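Local coordinates for putative PadR-family transcriptional regulatory protein (Bacteroides fragilis, PDB 5H20) that probably binds DNA as a dimer through a winged helix-turn-helix domain and regulates transcription, as other PadR-like factors do, at residues A[78-82]-A[83-87]; A[93-96]-A[97-100]. All blocks are in the same frame, centred on the assembly; numbering follows the deposited sequence.

Following the chain from its N terminus, the helices of the helix-turn-helix part and strand 62-67 come first, before strand 75-80 runs back antiparallel to complete the two-stranded wing. Interaction 1 (78-82 with 83-87) sits where that strand ends and helix 82-97 starts; interaction 2 (93-96 with 97-100) lies where the chain leaves the same helix for the loop before the short helix 101-105. Each closes only a local turn, and they follow in series, neither nesting nor crossing. Their centres lie 21 Å apart, joined by helix 82-97. The first ties the wing to this helix, the second joins the helix to the C-terminal loop, and both touch the second subunit.

Interaction 1: residues A[78-82]-A[83-87]; sequences YKLTG and KGESF
Lys83 sets its CB against Thr81 OG1, 3.7 Å away, while the extended chain beyond leads off to the backbone carbonyl of Asp59, a reach suited to a long, flexible cation. Gly84 follows, and its amide N donates to Thr81 OG1 at 2.9 Å in a nearly straight bond (163°). Threonine suits this place because its short side chain carries an acceptor oxygen close to the backbone; chi1 of 64° sets OG1 before the Gly84 N-H, which has no helical carbonyl to bond. The same hydroxyl also bonds the carbonyl of Asp60. This is an N-cap, placed where the second wing strand of a winged helix-turn-helix fold gives way to helix 82-97. Having no side chain, Gly84 lets Leu80 CD2 settle 3.6 Å from its CA, with the leucine also packed on Met20 of helix 5-23. Glu85 N bonds Thr81 O at 2.8 Å, and the bend at chi2 (-82°) swings the carboxylate across Leu80, whose CD1 lies 3.7 Å from Glu85 CD. Serine suits position 86 because its short side chain brings a second donor to the carbonyl one turn back: Ser86 N and OG reach Gly82 O, at 3.0 and 3.1 Å, from opposite faces of its plane.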
loop_
_atom_site.group_PDB
_atom_site.type_symbol
_atom_site.label_atom_id
_atom_site.label_comp_id
_atom_site.label_asym_id
_atom_site.label_seq_id
_atom_site.Cartn_x
_atom_site.Cartn_y
_atom_site.Cartn_z
ATOM N N TYR A 78 6.062 11.459 -18.638
ATOM C CA TYR A 78 4.934 10.931 -17.891
ATOM C C TYR A 78 4.275 12.020 -17.079
ATOM O O TYR A 78 4.947 12.892 -16.531
ATOM C CB TYR A 78 5.416 9.843 -16.920
ATOM C CG TYR A 78 5.823 8.507 -17.501
ATOM C CD1 TYR A 78 4.879 7.485 -17.685
ATOM C CD2 TYR A 78 7.172 8.224 -17.783
ATOM C CE1 TYR A 78 5.247 6.243 -18.181
ATOM C CE2 TYR A 78 7.556 6.975 -18.268
ATOM C CZ TYR A 78 6.592 5.988 -18.464
ATOM O OH TYR A 78 6.955 4.738 -18.930
ATOM N N LYS A 79 2.955 11.938 -16.992
ATOM C CA LYS A 79 2.175 12.764 -16.081
ATOM C C LYS A 79 1.131 11.907 -15.374
ATOM O O LYS A 79 0.769 10.828 -15.852
ATOM C CB LYS A 79 1.532 13.943 -16.816
ATOM C CG LYS A 79 0.448 13.536 -17.809
ATOM C CD LYS A 79 -0.287 14.727 -18.392
ATOM C CE LYS A 79 -1.671 14.295 -18.846
ATOM N NZ LYS A 79 -2.504 15.453 -19.309
ATOM N N LEU A 80 0.667 12.394 -14.228
ATOM C CA LEU A 80 -0.411 11.768 -13.492
ATOM C C LEU A 80 -1.731 12.238 -14.134
ATOM O O LEU A 80 -1.956 13.449 -14.255
ATOM C CB LEU A 80 -0.336 12.227 -12.032
ATOM C CG LEU A 80 -0.294 11.336 -10.789
ATOM C CD1 LEU A 80 -0.986 12.079 -9.664
ATOM C CD2 LEU A 80 -0.922 9.961 -10.944
ATOM N N THR A 81 -2.584 11.292 -14.545
ATOM C CA THR A 81 -3.898 11.598 -15.169
ATOM C C THR A 81 -4.933 12.142 -14.169
ATOM O O THR A 81 -4.664 12.213 -12.965
ATOM C CB THR A 81 -4.540 10.365 -15.860
ATOM O OG1 THR A 81 -4.831 9.355 -14.878
ATOM C CG2 THR A 81 -3.659 9.799 -16.978
ATOM N N GLY A 82 -6.116 12.513 -14.678
ATOM C CA GLY A 82 -7.279 12.827 -13.844
ATOM C C GLY A 82 -7.631 11.689 -12.890
ATOM O O GLY A 82 -7.815 11.911 -11.693
ATOM N N LYS A 83 -7.704 10.476 -13.440
ATOM C CA LYS A 83 -7.961 9.244 -12.699
ATOM C C LYS A 83 -6.847 8.971 -11.656
ATOM O O LYS A 83 -7.140 8.608 -10.520
ATOM C CB LYS A 83 -8.142 8.067 -13.678
ATOM C CG LYS A 83 -8.502 6.730 -13.032
ATOM C CD LYS A 83 -8.671 5.635 -14.081
ATOM C CE LYS A 83 -8.942 4.284 -13.434
ATOM N NZ LYS A 83 -8.876 3.157 -14.407
ATOM N N GLY A 84 -5.595 9.196 -12.061
ATOM C CA GLY A 84 -4.426 9.146 -11.182
ATOM C C GLY A 84 -4.469 10.100 -10.003
ATOM O O GLY A 84 -4.191 9.684 -8.875
ATOM N N GLU A 85 -4.820 11.364 -10.268
ATOM C CA GLU A 85 -4.977 12.409 -9.239
ATOM C C GLU A 85 -6.088 12.090 -8.228
ATOM O O GLU A 85 -5.892 12.291 -7.025
ATOM C CB GLU A 85 -5.256 13.798 -9.864
ATOM C CG GLU A 85 -4.129 14.405 -10.701
ATOM C CD GLU A 85 -3.037 15.113 -9.893
ATOM O OE1 GLU A 85 -3.149 15.239 -8.652
ATOM O OE2 GLU A 85 -2.051 15.570 -10.517
ATOM N N SER A 86 -7.243 11.626 -8.717
ATOM C CA SER A 86 -8.365 11.219 -7.855
ATOM C C SER A 86 -8.005 10.010 -6.972
ATOM O O SER A 86 -8.219 10.059 -5.756
ATOM C CB SER A 86 -9.626 10.915 -8.668
ATOM O OG SER A 86 -10.015 12.034 -9.443
ATOM N N PHE A 87 -7.454 8.954 -7.584
ATOM C CA PHE A 87 -7.016 7.761 -6.847
ATOM C C PHE A 87 -5.921 8.094 -5.836
ATOM O O PHE A 87 -5.977 7.613 -4.715
ATOM C CB PHE A 87 -6.595 6.603 -7.773
ATOM C CG PHE A 87 -6.251 5.315 -7.040
ATOM C CD1 PHE A 87 -7.158 4.724 -6.142
ATOM C CD2 PHE A 87 -5.037 4.669 -7.275
ATOM C CE1 PHE A 87 -6.840 3.540 -5.472
ATOM C CE2 PHE A 87 -4.720 3.479 -6.613
ATOM C CZ PHE A 87 -5.622 2.915 -5.709
#

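Interaction 2: residues A[93-96]-A[97-100]; sequences ASWK and ELNE. With IPA (isopropyl alcohol), chain G; IPA (isopropyl alcohol), chain F.
Asn99 reaches back along the chain to Trp95, its ND2 donating to Trp95 O at 2.9 Å. The acceptor lies close to the plane of the amide, which CG, anti to the carbonyl carbon of Asn99 (chi1 -74°), turns toward the preceding turn; a short amide suits this place because it can supply a donor to a carbonyl there. The neighbouring carbonyls are served by backbone donors. Ala93 O receives Glu97 N at 2.9 Å, Ser94 O receives Leu98 N at 3.1 Å from above its plane, and Lys96 O takes Asn99 N, a bond spanning three residues, with the donor well above the carbonyl plane. Ser94 OG bonds the carbonyl of Glu90 one turn back and shares a weak bond with O2 of one isopropyl alcohol (chain F), probably from the crystallisation liquor. Leu98 supplies the apolar side: CD2 lies 3.7 Å from Trp95 CE3, the two side chains running alongside each other, and both also pack on Tyr17 of the second subunit. Trp95 meets its counterpart in that subunit edge-to-face. With an N-H donor for each carbonyl from 93 to 96, the chain can leave the helix with these oxygens bonded, while Trp95 and Leu98 pack against the second subunit.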
loop_
_atom_site.group_PDB
_atom_site.type_symbol
_atom_site.label_atom_id
_atom_site.label_comp_id
_atom_site.label_asym_id
_atom_site.label_seq_id
_atom_site.Cartn_x
_atom_site.Cartn_y
_atom_site.Cartn_z
ATOM N N ALA A 93 -5.715 10.297 1.870
ATOM C CA ALA A 93 -6.761 10.429 2.883
ATOM C C ALA A 93 -6.913 9.133 3.675
ATOM O O ALA A 93 -7.255 9.159 4.860
ATOM C CB ALA A 93 -8.085 10.839 2.239
ATOM N N SER A 94 -6.622 8.007 3.019
ATOM C CA SER A 94 -6.626 6.685 3.646
ATOM C C SER A 94 -5.428 6.449 4.584
ATOM O O SER A 94 -5.559 5.714 5.584
ATOM C CB SER A 94 -6.697 5.585 2.582
ATOM O OG SER A 94 -7.987 5.498 2.001
ATOM N N TRP A 95 -4.263 7.035 4.253
ATOM C CA TRP A 95 -3.113 7.026 5.176
ATOM C C TRP A 95 -3.387 7.907 6.374
ATOM O O TRP A 95 -2.933 7.610 7.481
ATOM C CB TRP A 95 -1.841 7.558 4.525
ATOM C CG TRP A 95 -1.266 6.694 3.510
ATOM C CD1 TRP A 95 -1.020 7.030 2.220
ATOM C CD2 TRP A 95 -0.838 5.337 3.662
ATOM N NE1 TRP A 95 -0.470 5.976 1.547
ATOM C CE2 TRP A 95 -0.345 4.921 2.405
ATOM C CE3 TRP A 95 -0.809 4.428 4.730
ATOM C CZ2 TRP A 95 0.174 3.656 2.181
ATOM C CZ3 TRP A 95 -0.309 3.139 4.494
ATOM C CH2 TRP A 95 0.173 2.765 3.217
ATOM N N LYS A 96 -4.096 9.011 6.122
ATOM C CA LYS A 96 -4.490 9.960 7.153
ATOM C C LYS A 96 -5.451 9.292 8.140
ATOM O O LYS A 96 -5.261 9.409 9.353
ATOM C CB LYS A 96 -5.096 11.219 6.524
ATOM C CG LYS A 96 -4.831 12.490 7.311
ATOM C CD LYS A 96 -4.998 13.716 6.425
ATOM C CE LYS A 96 -4.502 14.978 7.113
ATOM N NZ LYS A 96 -5.523 15.568 8.042
ATOM N N GLU A 97 -6.447 8.567 7.610
ATOM C CA GLU A 97 -7.384 7.761 8.412
ATOM C C GLU A 97 -6.661 6.668 9.210
ATOM O O GLU A 97 -7.049 6.347 10.343
ATOM C CB GLU A 97 -8.465 7.140 7.520
ATOM C CG GLU A 97 -9.603 6.450 8.273
ATOM C CD GLU A 97 -10.488 7.427 9.037
ATOM O OE1 GLU A 97 -11.304 8.125 8.402
ATOM O OE2 GLU A 97 -10.371 7.494 10.279
ATOM N N LEU A 98 -5.595 6.132 8.614
ATOM C CA LEU A 98 -4.750 5.103 9.218
ATOM C C LEU A 98 -3.943 5.603 10.434
ATOM O O LEU A 98 -3.154 4.849 11.018
ATOM C CB LEU A 98 -3.838 4.506 8.140
ATOM C CG LEU A 98 -3.532 3.010 8.007
ATOM C CD1 LEU A 98 -4.465 2.081 8.776
ATOM C CD2 LEU A 98 -3.533 2.663 6.528
ATOM N N ASN A 99 -4.157 6.869 10.807
ATOM C CA ASN A 99 -3.646 7.439 12.058
ATOM C C ASN A 99 -4.719 7.654 13.139
ATOM O O ASN A 99 -4.395 7.851 14.316
ATOM C CB ASN A 99 -2.845 8.714 11.794
ATOM C CG ASN A 99 -1.483 8.425 11.198
ATOM O OD1 ASN A 99 -0.484 8.362 11.912
ATOM N ND2 ASN A 99 -1.436 8.232 9.883
ATOM N N GLU A 100 -5.987 7.618 12.727
ATOM C CA GLU A 100 -7.110 7.438 13.651
ATOM C C GLU A 100 -7.199 5.958 14.033
ATOM O O GLU A 100 -7.748 5.609 15.081
ATOM C CB GLU A 100 -8.426 7.919 13.031
ATOM C CG GLU A 100 -8.541 9.430 12.854
ATOM C CD GLU A 100 -8.993 10.153 14.113
ATOM O OE1 GLU A 100 -8.208 10.238 15.081
ATOM O OE2 GLU A 100 -10.135 10.657 14.125
HETATM C C1 IPA G . -8.043 0.604 4.538
HETATM C C2 IPA G . -8.326 1.912 5.260
HETATM C C3 IPA G . -7.304 2.116 6.370
HETATM O O2 IPA G . -8.233 2.994 4.328
HETATM C C1 IPA F . -10.275 2.002 -0.338
HETATM C C2 IPA F . -9.007 2.316 0.443
HETATM C C3 IPA F . -8.333 1.010 0.834
HETATM O O2 IPA F . -8.115 3.121 -0.340
#